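Local coordinates for Non-heme chloroperoxidase CPO-A1 (PDB 1A8Q), which is a cofactor-free haloperoxidase that can brominate as well as chlorinate and may be a chlorinating enzyme in 7-chlorotetracycline biosynthesis, at residues L117-P122 with D221-V226; P123-S128 with V225-A230; V135-F140 with F199-F204; T215-G220 with K234-I239; K245-S250 with E262-D267. All blocks are in the same frame, centred on the assembly; numbering follows the deposited sequence.

Contact 1: L117-P122 with D221-V226; sequences LLSAIP and DDDQVV
V226 presses its branched side chain against the backbone just beyond strand 112-118, while nearby S119 and D223 meet mainly through water. In the close-packed half, V226 CG1 lies 3.5 Å from A120 O and 4.1 Å from I121 CA, and its other methyl, CG2, faces I121 CG2. A beta-branched valine suits this buried spot because its two methyls spread over three successive residues. The looser half is polar: S119 CB stands 3.5 Å from D223 OD2, but the hydroxyl and the carboxylate are joined by water 1, which accepts from S119 OG and donates to D223 OD2 at 2.6 Å. OD2 is also hydrogen-bonded to ND1 of H252. The other carboxylate oxygen is held by its own loop. D223 OD1 takes V226 N at 2.8 Å from well above the carboxylate plane (54° out of it), and V225 N nearly in line with the CG-OD1 bond. These two bonds fix the carboxylate's rotation, D223 CG having been placed anti to the backbone N (chi1 -169°). D223, its carboxylate steadied by an Asx turn in the loop after strand 215-220, is the acid of the catalytic triad of the alpha/beta hydrolase fold.

Contact 2: P123-S128 with V225-A230; sequences PVMIKS and VVPIDA
The carbonyl oxygen of A230 meets a water and a proline ring: water 2 donates to A230 O at 2.7 Å, and the ring carbon P123 CD lies 3.5 Å from the same oxygen. Water 2 gives its second hydrogen to V124 O at 2.8 Å, so it ties together two backbone carbonyls that could not bond each other directly. The proline follows a cis peptide bond, a geometry proline tolerates better than other residues, and its ring sets CD beside A230. Further along, M125 supplies the apolar half of the contact. Its chain turns at chi2 (-101°) and again at chi3, which folds the thioether back to cross the V226 side chain at about a right angle. M125 SD rests 3.8 Å from V226 CG1, while M125 CE sits 4.1 Å from V226 CG2 and 4.0 Å from V225 O. P227 CD is a looser neighbour, 4.3 Å from M125 SD. Flexible and unbranched, methionine can follow the uneven surface made by valine and proline. The two loops follow strands 112-118 and 215-220 and precede helices 137-162 and 232-238: M125 also touches F140 of helix 137-162, P123 reaches helices 205-208 and 232-238, and V226 O accepts from H219 NE2 on strand 215-220.

Contact 3: V135-F140 with F199-F204; sequences VPDEVF and FGYTDF
This is a largely buried, mostly aromatic helix-helix contact, in which the first turn of helix 137-162 meets the last turn of helix 189-201. F140 is its apolar centre. The CA of G200 lies over one face of the F140 ring, 3.8 Å from the centroid and 20° off the ring normal, a CH-pi contact displaced toward the ring's rim. Glycine suits the place: with no side chain on the flank facing F140, its backbone can settle on the ring. F199 comes in from the neighbouring position, its CE1 3.9 Å from F140 CE1, so that F140 CE1 lies at the edge of the F199 ring. F199 CG occupies the position between the backbone N and the carbonyl carbon (chi1 70°), which carries the ring round to F140; its ring also packs edge-to-face with W28. On the more open side Y201 slides past F140 in the opposite direction, the ring planes inclined by 57° and F140 CD2 4.1 Å from Y201 CE2. The phenol then ends on a carboxylate: Y201 OH donates to D137 OD1 at 2.6 Å, on that oxygen's anti side and a little out of the carboxylate plane. Tyrosine serves both purposes, with carbon for F140 and a hydroxyl for the aspartate near the surface. Helices inserted between strands 112-118 and 215-220 and packed on one another in this way form the lid, or cap, characteristic of many alpha/beta hydrolases.

Contact 4: T215-G220 with K234-I239; sequences TLVVHG and KSAQII
V217 turns CG1 anti to its own backbone N (chi1 179°), which leaves CG2 beside that N and spreads both methyls before helix 232-238. S235 answers with OG in the slot between its backbone N and carbonyl carbon (chi1 58°), where the hydroxyl can curl back toward the start of its helix, with T231 O and G232 O as weak hydrogen-bond partners. The serine hydroxyl is thus paired with backbone carbonyls, though weakly, on this buried face, and V217 CG1 packs against S235 OG at 3.9 Å. The second methyl, V217 CG2, lies 4.4 Å from A236 CB and 4.5 Å from I239 CD1. The small side chain of A236 lets the helix backbone draw close to the strand. At the other end T215 and I239 cross at about a right angle: I239 CG2 is 3.7 Å from T215 OG1, and I239 CD1 is 4.0 Å from T215 CG2. The threonine hydroxyl is hydrogen-bonded to I213 O, which satisfies it among the carbons, while beta-branched T215 and V217 suit an extended strand. Strand 215-220 and helix 232-238 are the first two members of a beta-alpha-beta unit completed by strand 243-247, whose L244 touches both V217 and A236. On the flank, L208 of helix 205-208 meets S235 and I239, and I239 also reaches L117 on the adjoining strand 112-118.

Contact 5: K245-S250 with E262-D267; sequences KVYEGS and EKFNRD
The phenol ring of Y247 has the K263 side chain laid across one face, while D267 OD2 and the backbone N of F264 stand near its plane at the edge. K263 CE sits almost exactly over the middle, 3.6 Å from the Y247 centroid in a CH-pi contact, and K263 NZ follows at 4.3 Å as a cation-pi partner. The lysine reaches this far because its chain leaves anti to the backbone N (chi1 179°) and stays extended, sliding past the tyrosine in the opposite direction. Its ammonium then donates to waters 4 and 5, which link it to E248 N and to E248 O and S250 OG, groups presented by the type II turn from Y247 to S250. Strand 243-247 is an outermost strand of the alpha/beta hydrolase sheet, and helix 260-272 packs on it; the axes of 245-247 and 262-267 run nearly antiparallel (170°) and approach to 11.4 Å. The loop joining strand and helix carries H252 of the triad. At the edge of the ring, Y247 OH donates to D267 OD2 at 2.6 Å, on the anti side, with ring and carboxylate planes 58° apart. The same hydroxyl is 3.2 Å from F264 CA and approaches the edge of the F264 ring. D267's other oxygen, OD1, makes a salt bridge with K245 NZ at 3.1 Å, weak as a hydrogen bond, while water 3 spans K245 NZ and D267 O.

In the fold
Contacts 1, 4 and 5 all reach the central sheet, where strands 112-118, 215-220 and 243-247 lie side by side. Contacts 1 and 2 share V225 and V226, with centres about 8 Å apart, and contact 2 lies about 7 Å, centre to centre, from contact 3. Along the chain, contact 3 is nested inside the loops closed by contacts 1 and 2; contact 4 crosses both, and contact 5 follows last. Contacts 3 and 5, their centres about 25 Å apart, thus mark the cap helices and the far margin of the sheet. Between them, contacts 1 and 2 pack on the loop that carries the triad aspartate, which places the active site between cap and sheet.

Contact 1: L117-P122 with D221-V226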
# COMPACT_ATOMS: atom_id res chain seq x y z
N LEU A 117 8.10 2.83 1.58
CA LEU A 117 7.31 1.63 1.89
C LEU A 117 6.70 1.87 3.24
O LEU A 117 7.38 1.86 4.27
CB LEU A 117 8.25 0.40 1.93
CG LEU A 117 8.77 -0.11 0.59
CD1 LEU A 117 9.71 -1.29 0.93
CD2 LEU A 117 7.72 -0.65 -0.35
N LEU A 118 5.39 2.15 3.29
CA LEU A 118 4.72 2.39 4.57
C LEU A 118 3.95 1.16 5.00
O LEU A 118 3.02 0.73 4.27
CB LEU A 118 3.70 3.56 4.32
CG LEU A 118 2.80 3.88 5.52
CD1 LEU A 118 3.55 4.40 6.73
CD2 LEU A 118 1.75 4.95 5.14
N SER A 119 4.32 0.58 6.12
CA SER A 119 3.63 -0.59 6.71
C SER A 119 3.42 -1.63 5.63
O SER A 119 2.30 -2.16 5.49
CB SER A 119 2.28 -0.15 7.29
OG SER A 119 2.47 1.03 8.13
N ALA A 120 4.48 -1.97 4.89
CA ALA A 120 4.36 -2.76 3.70
C ALA A 120 4.72 -4.23 3.89
O ALA A 120 5.53 -4.55 4.76
CB ALA A 120 5.27 -2.15 2.62
N ILE A 121 4.18 -5.06 3.02
CA ILE A 121 4.38 -6.50 3.12
C ILE A 121 5.76 -7.06 2.81
O ILE A 121 5.99 -8.18 3.32
CB ILE A 121 3.33 -7.25 2.27
CG1 ILE A 121 3.49 -6.97 0.77
CG2 ILE A 121 1.91 -6.91 2.78
CD1 ILE A 121 2.55 -7.82 -0.10
N PRO A 122 6.62 -6.47 2.02
CA PRO A 122 7.93 -7.13 1.74
C PRO A 122 8.68 -7.30 3.02
O PRO A 122 8.58 -6.53 3.97
CB PRO A 122 8.62 -6.21 0.74
CG PRO A 122 7.47 -5.46 0.09
CD PRO A 122 6.51 -5.25 1.25
N ASP A 221 5.01 -0.04 15.30
CA ASP A 221 5.28 -1.27 16.04
C ASP A 221 4.07 -1.79 16.78
O ASP A 221 4.18 -2.74 17.54
CB ASP A 221 6.46 -1.05 17.00
CG ASP A 221 6.15 -0.17 18.16
OD1 ASP A 221 4.99 0.22 18.44
OD2 ASP A 221 7.15 0.14 18.89
N ASP A 222 2.86 -1.23 16.52
CA ASP A 222 1.64 -1.86 16.96
C ASP A 222 0.76 -2.22 15.75
O ASP A 222 -0.48 -2.09 15.77
CB ASP A 222 0.85 -0.98 17.94
CG ASP A 222 -0.27 -1.73 18.61
OD1 ASP A 222 -0.14 -2.95 18.85
OD2 ASP A 222 -1.36 -1.15 18.82
N ASP A 223 1.44 -2.61 14.68
CA ASP A 223 0.72 -3.00 13.44
C ASP A 223 0.21 -4.43 13.63
O ASP A 223 0.95 -5.42 13.66
CB ASP A 223 1.65 -2.81 12.25
CG ASP A 223 0.95 -2.93 10.92
OD1 ASP A 223 0.01 -3.76 10.85
OD2 ASP A 223 1.35 -2.22 9.99
N GLN A 224 -1.12 -4.51 13.71
CA GLN A 224 -1.78 -5.81 13.96
C GLN A 224 -2.14 -6.51 12.68
O GLN A 224 -2.82 -7.56 12.71
CB GLN A 224 -3.03 -5.51 14.81
CG GLN A 224 -2.77 -4.95 16.18
CD GLN A 224 -4.00 -4.59 16.99
OE1 GLN A 224 -5.08 -5.15 16.75
NE2 GLN A 224 -3.87 -3.69 17.95
N VAL A 225 -1.73 -6.01 11.54
CA VAL A 225 -2.06 -6.58 10.23
C VAL A 225 -0.78 -7.09 9.55
O VAL A 225 -0.73 -8.23 9.04
CB VAL A 225 -2.75 -5.56 9.31
CG1 VAL A 225 -3.12 -6.12 7.94
CG2 VAL A 225 -4.04 -5.02 9.97
N VAL A 226 0.26 -6.26 9.52
CA VAL A 226 1.53 -6.56 8.87
C VAL A 226 2.62 -6.44 9.93
O VAL A 226 2.99 -5.35 10.33
CB VAL A 226 1.76 -5.61 7.69
CG1 VAL A 226 3.11 -5.86 7.00
CG2 VAL A 226 0.64 -5.78 6.63
O HOH W 1 2.27 0.15 10.62

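Contact 2: P123-S128 with V225-A230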
# COMPACT_ATOMS: atom_id res chain seq x y z
N PRO A 123 9.53 -8.37 3.10
CA PRO A 123 9.77 -9.26 2.01
C PRO A 123 8.75 -10.38 1.80
O PRO A 123 8.49 -10.69 0.64
CB PRO A 123 11.12 -9.94 2.38
CG PRO A 123 11.64 -9.17 3.54
CD PRO A 123 10.48 -8.52 4.25
N VAL A 124 8.27 -10.98 2.85
CA VAL A 124 7.29 -12.06 2.73
C VAL A 124 6.54 -12.15 4.04
O VAL A 124 7.11 -12.06 5.11
CB VAL A 124 7.89 -13.40 2.27
CG1 VAL A 124 8.94 -13.90 3.24
CG2 VAL A 124 6.77 -14.42 2.08
N MET A 125 5.18 -12.32 3.97
CA MET A 125 4.42 -12.39 5.19
C MET A 125 4.27 -13.75 5.87
O MET A 125 4.25 -13.79 7.10
CB MET A 125 2.95 -11.94 4.84
CG MET A 125 3.04 -10.46 4.42
SD MET A 125 2.51 -9.46 5.82
CE MET A 125 0.74 -9.79 5.72
N ILE A 126 4.14 -14.79 5.05
CA ILE A 126 3.80 -16.10 5.62
C ILE A 126 4.85 -16.65 6.59
O ILE A 126 6.05 -16.61 6.33
CB ILE A 126 3.50 -17.10 4.50
CG1 ILE A 126 2.94 -18.42 5.03
CG2 ILE A 126 4.68 -17.41 3.59
CD1 ILE A 126 1.63 -18.32 5.75
N LYS A 127 4.34 -17.12 7.73
CA LYS A 127 5.22 -17.77 8.70
C LYS A 127 5.74 -19.10 8.14
O LYS A 127 5.03 -19.86 7.49
CB LYS A 127 4.43 -18.07 9.97
CG LYS A 127 5.18 -18.66 11.14
CD LYS A 127 4.23 -18.92 12.31
CE LYS A 127 4.95 -19.61 13.47
NZ LYS A 127 4.27 -19.20 14.75
N SER A 128 7.01 -19.34 8.46
CA SER A 128 7.58 -20.66 8.08
C SER A 128 8.75 -20.89 9.02
O SER A 128 9.09 -20.02 9.82
CB SER A 128 8.03 -20.62 6.63
OG SER A 128 9.16 -19.78 6.41
N VAL A 225 -1.73 -6.01 11.54
CA VAL A 225 -2.06 -6.58 10.23
C VAL A 225 -0.78 -7.09 9.55
O VAL A 225 -0.73 -8.23 9.04
CB VAL A 225 -2.75 -5.56 9.31
CG1 VAL A 225 -3.12 -6.12 7.94
CG2 VAL A 225 -4.04 -5.02 9.97
N VAL A 226 0.26 -6.26 9.52
CA VAL A 226 1.53 -6.56 8.87
C VAL A 226 2.62 -6.44 9.93
O VAL A 226 2.99 -5.35 10.33
CB VAL A 226 1.76 -5.61 7.69
CG1 VAL A 226 3.11 -5.86 7.00
CG2 VAL A 226 0.64 -5.78 6.63
N PRO A 227 3.12 -7.55 10.45
CA PRO A 227 3.99 -7.52 11.62
C PRO A 227 5.34 -6.90 11.31
O PRO A 227 6.01 -7.33 10.39
CB PRO A 227 4.12 -8.98 12.04
CG PRO A 227 3.81 -9.74 10.79
CD PRO A 227 2.70 -8.94 10.12
N ILE A 228 5.69 -5.89 12.13
CA ILE A 228 6.93 -5.18 11.85
C ILE A 228 8.15 -6.07 11.79
O ILE A 228 8.96 -5.85 10.89
CB ILE A 228 7.12 -4.02 12.86
CG1 ILE A 228 8.30 -3.15 12.45
CG2 ILE A 228 7.26 -4.51 14.30
CD1 ILE A 228 8.39 -1.87 13.28
N ASP A 229 8.29 -6.99 12.73
CA ASP A 229 9.55 -7.78 12.70
C ASP A 229 9.77 -8.64 11.48
O ASP A 229 10.91 -9.00 11.10
CB ASP A 229 9.57 -8.65 13.97
CG ASP A 229 9.72 -7.78 15.20
OD1 ASP A 229 10.32 -6.69 15.16
OD2 ASP A 229 9.19 -8.22 16.24
N ALA A 230 8.71 -9.12 10.84
CA ALA A 230 8.84 -9.97 9.67
C ALA A 230 8.99 -9.16 8.40
O ALA A 230 9.34 -9.69 7.37
CB ALA A 230 7.61 -10.88 9.52
O HOH W 2 9.77 -11.84 5.79

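Contact 3: V135-F140 with F199-F204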
# COMPACT_ATOMS: atom_id res chain seq x y z
N VAL A 135 3.24 -14.31 9.62
CA VAL A 135 1.82 -14.53 9.92
C VAL A 135 1.44 -15.98 9.61
O VAL A 135 1.70 -16.46 8.51
CB VAL A 135 1.00 -13.59 9.03
CG1 VAL A 135 -0.50 -13.79 9.22
CG2 VAL A 135 1.35 -12.12 9.33
N PRO A 136 0.78 -16.65 10.54
CA PRO A 136 0.38 -18.04 10.31
C PRO A 136 -0.63 -18.20 9.21
O PRO A 136 -1.52 -17.33 9.04
CB PRO A 136 -0.22 -18.46 11.66
CG PRO A 136 0.06 -17.42 12.64
CD PRO A 136 0.47 -16.16 11.90
N ASP A 137 -0.68 -19.35 8.53
CA ASP A 137 -1.65 -19.57 7.47
C ASP A 137 -3.10 -19.38 7.93
O ASP A 137 -3.94 -18.94 7.13
CB ASP A 137 -1.69 -21.01 6.96
CG ASP A 137 -0.56 -21.37 6.04
OD1 ASP A 137 -0.65 -21.08 4.83
OD2 ASP A 137 0.35 -21.99 6.62
N GLU A 138 -3.42 -19.77 9.16
CA GLU A 138 -4.78 -19.68 9.66
C GLU A 138 -5.31 -18.24 9.59
O GLU A 138 -6.54 -18.05 9.46
CB GLU A 138 -4.91 -20.08 11.13
CG GLU A 138 -4.39 -21.36 11.70
CD GLU A 138 -4.01 -21.19 13.17
OE1 GLU A 138 -3.36 -20.17 13.53
OE2 GLU A 138 -4.34 -22.07 13.99
N VAL A 139 -4.45 -17.25 9.75
CA VAL A 139 -4.91 -15.85 9.67
C VAL A 139 -5.41 -15.55 8.26
O VAL A 139 -6.47 -14.92 8.09
CB VAL A 139 -3.77 -14.92 10.10
CG1 VAL A 139 -4.10 -13.46 9.77
CG2 VAL A 139 -3.56 -15.08 11.61
N PHE A 140 -4.66 -15.96 7.25
CA PHE A 140 -5.07 -15.68 5.86
C PHE A 140 -6.33 -16.45 5.54
O PHE A 140 -7.26 -15.95 4.88
CB PHE A 140 -3.94 -16.07 4.90
CG PHE A 140 -2.72 -15.22 5.21
CD1 PHE A 140 -2.77 -13.85 5.17
CD2 PHE A 140 -1.52 -15.82 5.52
CE1 PHE A 140 -1.67 -13.07 5.44
CE2 PHE A 140 -0.40 -15.04 5.79
CZ PHE A 140 -0.45 -13.67 5.74
N PHE A 199 -1.07 -11.37 -1.24
CA PHE A 199 -0.18 -10.67 -0.29
C PHE A 199 0.35 -11.55 0.82
O PHE A 199 1.40 -11.23 1.38
CB PHE A 199 -0.85 -9.41 0.26
CG PHE A 199 -2.00 -9.50 1.21
CD1 PHE A 199 -1.92 -10.07 2.46
CD2 PHE A 199 -3.19 -8.83 0.87
CE1 PHE A 199 -2.97 -10.04 3.36
CE2 PHE A 199 -4.25 -8.84 1.75
CZ PHE A 199 -4.17 -9.41 2.99
N GLY A 200 -0.33 -12.67 1.09
CA GLY A 200 0.09 -13.52 2.20
C GLY A 200 1.34 -14.33 1.79
O GLY A 200 2.13 -14.63 2.67
N TYR A 201 1.38 -14.72 0.53
CA TYR A 201 2.33 -15.80 0.16
C TYR A 201 3.41 -15.38 -0.81
O TYR A 201 4.34 -16.18 -1.06
CB TYR A 201 1.49 -16.96 -0.43
CG TYR A 201 0.61 -17.59 0.66
CD1 TYR A 201 1.05 -18.61 1.48
CD2 TYR A 201 -0.69 -17.09 0.86
CE1 TYR A 201 0.27 -19.14 2.49
CE2 TYR A 201 -1.47 -17.61 1.87
CZ TYR A 201 -1.01 -18.65 2.65
OH TYR A 201 -1.84 -19.11 3.66
N THR A 202 3.33 -14.20 -1.41
CA THR A 202 4.33 -13.84 -2.42
C THR A 202 5.60 -13.36 -1.75
O THR A 202 5.54 -12.57 -0.82
CB THR A 202 3.79 -12.75 -3.38
OG1 THR A 202 2.58 -13.21 -4.01
CG2 THR A 202 4.81 -12.37 -4.44
N ASP A 203 6.75 -13.84 -2.26
CA ASP A 203 8.02 -13.41 -1.64
C ASP A 203 8.68 -12.39 -2.53
O ASP A 203 8.96 -12.63 -3.73
CB ASP A 203 8.87 -14.68 -1.46
CG ASP A 203 10.21 -14.46 -0.82
OD1 ASP A 203 10.68 -13.31 -0.77
OD2 ASP A 203 10.84 -15.42 -0.32
N PHE A 204 8.99 -11.20 -1.99
CA PHE A 204 9.59 -10.15 -2.80
C PHE A 204 11.07 -9.95 -2.47
O PHE A 204 11.66 -8.97 -2.91
CB PHE A 204 8.92 -8.77 -2.49
CG PHE A 204 7.43 -8.83 -2.79
CD1 PHE A 204 6.97 -8.65 -4.08
CD2 PHE A 204 6.56 -9.14 -1.77
CE1 PHE A 204 5.60 -8.74 -4.36
CE2 PHE A 204 5.18 -9.24 -2.03
CZ PHE A 204 4.74 -9.03 -3.33

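Contact 4: T215-G220 with K234-I239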
# COMPACT_ATOMS: atom_id res chain seq x y z
N THR A 215 15.41 4.73 -0.42
CA THR A 215 14.15 4.12 -0.03
C THR A 215 13.95 4.36 1.44
O THR A 215 14.87 4.18 2.25
CB THR A 215 14.18 2.59 -0.30
OG1 THR A 215 14.34 2.35 -1.71
CG2 THR A 215 12.86 2.01 0.21
N LEU A 216 12.78 4.85 1.82
CA LEU A 216 12.41 5.03 3.20
C LEU A 216 11.39 3.96 3.58
O LEU A 216 10.39 3.82 2.87
CB LEU A 216 11.73 6.41 3.37
CG LEU A 216 11.15 6.69 4.74
CD1 LEU A 216 12.16 6.76 5.87
CD2 LEU A 216 10.37 8.03 4.67
N VAL A 217 11.63 3.28 4.66
CA VAL A 217 10.70 2.25 5.16
C VAL A 217 10.14 2.77 6.46
O VAL A 217 10.89 3.13 7.39
CB VAL A 217 11.45 0.91 5.38
CG1 VAL A 217 10.44 -0.11 5.92
CG2 VAL A 217 12.05 0.43 4.06
N VAL A 218 8.81 2.99 6.56
CA VAL A 218 8.17 3.45 7.79
C VAL A 218 7.25 2.35 8.30
O VAL A 218 6.58 1.78 7.45
CB VAL A 218 7.30 4.71 7.51
CG1 VAL A 218 6.53 5.16 8.74
CG2 VAL A 218 8.23 5.84 7.04
N HIS A 219 7.20 2.05 9.60
CA HIS A 219 6.30 0.98 10.02
C HIS A 219 5.97 1.20 11.48
O HIS A 219 6.87 1.60 12.26
CB HIS A 219 7.04 -0.37 9.86
CG HIS A 219 6.17 -1.55 9.54
ND1 HIS A 219 6.22 -2.16 8.34
CD2 HIS A 219 5.23 -2.18 10.29
CE1 HIS A 219 5.34 -3.16 8.29
NE2 HIS A 219 4.74 -3.19 9.46
N GLY A 220 4.72 0.95 11.85
CA GLY A 220 4.34 1.13 13.26
C GLY A 220 4.72 -0.15 14.00
O GLY A 220 4.53 -1.24 13.46
N LYS A 234 12.98 -6.23 8.20
CA LYS A 234 13.79 -6.98 7.25
C LYS A 234 13.98 -6.29 5.93
O LYS A 234 15.05 -6.35 5.33
CB LYS A 234 13.14 -8.36 6.98
CG LYS A 234 13.17 -9.18 8.27
CD LYS A 234 12.68 -10.60 7.91
CE LYS A 234 12.64 -11.47 9.16
NZ LYS A 234 13.59 -12.61 9.00
N SER A 235 12.93 -5.61 5.39
CA SER A 235 13.15 -4.99 4.08
C SER A 235 14.20 -3.87 4.20
O SER A 235 14.91 -3.64 3.20
CB SER A 235 11.82 -4.48 3.50
OG SER A 235 11.30 -3.57 4.45
N ALA A 236 14.27 -3.23 5.33
CA ALA A 236 15.21 -2.11 5.56
C ALA A 236 16.65 -2.65 5.55
O ALA A 236 17.56 -1.90 5.18
CB ALA A 236 14.92 -1.44 6.89
N GLN A 237 16.80 -3.91 5.87
CA GLN A 237 18.14 -4.53 5.81
C GLN A 237 18.50 -5.03 4.43
O GLN A 237 19.70 -5.10 4.08
CB GLN A 237 18.21 -5.67 6.82
CG GLN A 237 18.14 -5.27 8.27
CD GLN A 237 19.27 -4.41 8.81
OE1 GLN A 237 20.34 -4.25 8.20
NE2 GLN A 237 19.05 -3.81 9.99
N ILE A 238 17.54 -5.44 3.61
CA ILE A 238 17.80 -5.99 2.29
C ILE A 238 17.95 -4.95 1.22
O ILE A 238 18.73 -5.09 0.25
CB ILE A 238 16.66 -6.95 1.86
CG1 ILE A 238 16.56 -8.08 2.88
CG2 ILE A 238 16.86 -7.45 0.43
CD1 ILE A 238 15.36 -8.98 2.69
N ILE A 239 17.07 -3.93 1.23
CA ILE A 239 17.15 -2.88 0.22
C ILE A 239 18.44 -2.09 0.42
O ILE A 239 18.66 -1.58 1.52
CB ILE A 239 15.95 -1.91 0.40
CG1 ILE A 239 14.67 -2.69 0.06
CG2 ILE A 239 16.13 -0.70 -0.50
CD1 ILE A 239 13.43 -1.90 0.52

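Contact 5: K245-S250 with E262-D267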
# COMPACT_ATOMS: atom_id res chain seq x y z
N LYS A 245 12.24 4.04 9.72
CA LYS A 245 11.72 4.85 10.80
C LYS A 245 10.62 4.05 11.48
O LYS A 245 9.60 3.76 10.81
CB LYS A 245 11.18 6.21 10.32
CG LYS A 245 12.27 7.17 9.84
CD LYS A 245 11.72 8.56 9.48
CE LYS A 245 12.93 9.51 9.37
NZ LYS A 245 12.50 10.93 9.42
N VAL A 246 10.82 3.62 12.71
CA VAL A 246 9.82 2.90 13.47
C VAL A 246 8.89 3.91 14.15
O VAL A 246 9.35 4.82 14.83
CB VAL A 246 10.43 1.97 14.52
CG1 VAL A 246 9.37 1.31 15.40
CG2 VAL A 246 11.29 0.98 13.72
N TYR A 247 7.58 3.73 13.94
CA TYR A 247 6.63 4.64 14.61
C TYR A 247 6.12 3.94 15.85
O TYR A 247 5.26 3.04 15.78
CB TYR A 247 5.48 5.02 13.67
CG TYR A 247 5.75 6.13 12.69
CD1 TYR A 247 7.01 6.51 12.27
CD2 TYR A 247 4.66 6.80 12.10
CE1 TYR A 247 7.22 7.52 11.34
CE2 TYR A 247 4.85 7.75 11.14
CZ TYR A 247 6.12 8.18 10.82
OH TYR A 247 6.27 9.11 9.85
N GLU A 248 6.62 4.31 17.03
CA GLU A 248 6.21 3.65 18.26
C GLU A 248 4.73 3.84 18.54
O GLU A 248 4.20 4.93 18.52
CB GLU A 248 7.07 4.19 19.45
CG GLU A 248 8.52 3.76 19.28
CD GLU A 248 9.35 3.88 20.55
OE1 GLU A 248 8.90 4.50 21.54
OE2 GLU A 248 10.48 3.33 20.53
N GLY A 249 4.04 2.74 18.84
CA GLY A 249 2.63 2.75 19.15
C GLY A 249 1.69 2.90 17.97
O GLY A 249 0.47 3.03 18.22
N SER A 250 2.17 2.90 16.74
CA SER A 250 1.29 3.20 15.60
C SER A 250 0.70 1.93 14.99
O SER A 250 1.33 0.89 14.95
CB SER A 250 2.03 3.97 14.51
OG SER A 250 2.19 5.32 14.98
N GLU A 262 -0.18 13.28 10.45
CA GLU A 262 0.66 14.48 10.32
C GLU A 262 2.16 14.15 10.50
O GLU A 262 2.98 14.79 9.82
CB GLU A 262 0.26 15.53 11.34
CG GLU A 262 -1.13 16.09 11.05
CD GLU A 262 -2.30 15.27 11.53
OE1 GLU A 262 -2.22 14.28 12.26
OE2 GLU A 262 -3.46 15.62 11.17
N LYS A 263 2.41 13.18 11.35
CA LYS A 263 3.82 12.74 11.53
C LYS A 263 4.31 12.15 10.22
O LYS A 263 5.44 12.44 9.77
CB LYS A 263 3.88 11.79 12.72
CG LYS A 263 5.25 11.21 13.05
CD LYS A 263 5.04 10.06 14.04
CE LYS A 263 6.39 9.48 14.45
NZ LYS A 263 6.19 8.75 15.76
N PHE A 264 3.50 11.28 9.56
CA PHE A 264 3.94 10.70 8.30
C PHE A 264 4.09 11.76 7.24
O PHE A 264 5.03 11.77 6.45
CB PHE A 264 2.93 9.60 7.80
CG PHE A 264 3.35 9.01 6.49
CD1 PHE A 264 4.50 8.19 6.41
CD2 PHE A 264 2.63 9.22 5.33
CE1 PHE A 264 4.90 7.70 5.19
CE2 PHE A 264 3.00 8.67 4.12
CZ PHE A 264 4.14 7.89 4.05
N ASN A 265 3.15 12.72 7.15
CA ASN A 265 3.27 13.74 6.13
C ASN A 265 4.61 14.52 6.30
O ASN A 265 5.24 14.83 5.30
CB ASN A 265 2.09 14.72 6.26
CG ASN A 265 0.76 14.16 5.78
OD1 ASN A 265 0.76 13.07 5.21
ND2 ASN A 265 -0.31 14.94 5.98
N ARG A 266 4.94 14.79 7.54
CA ARG A 266 6.20 15.53 7.84
C ARG A 266 7.42 14.72 7.39
O ARG A 266 8.28 15.21 6.65
CB ARG A 266 6.24 15.77 9.33
CG ARG A 266 7.22 16.79 9.90
CD ARG A 266 6.53 17.44 11.11
NE ARG A 266 6.81 18.88 11.20
CZ ARG A 266 7.28 19.48 12.29
NH1 ARG A 266 7.53 18.81 13.42
NH2 ARG A 266 7.52 20.78 12.28
N ASP A 267 7.42 13.43 7.69
CA ASP A 267 8.53 12.56 7.26
C ASP A 267 8.62 12.42 5.76
O ASP A 267 9.69 12.31 5.16
CB ASP A 267 8.48 11.17 7.91
CG ASP A 267 8.91 11.21 9.35
OD1 ASP A 267 9.67 12.15 9.73
OD2 ASP A 267 8.52 10.37 10.18
O HOH W 3 12.04 11.55 6.33
O HOH W 4 7.91 6.89 17.25
O HOH W 5 4.14 6.87 16.34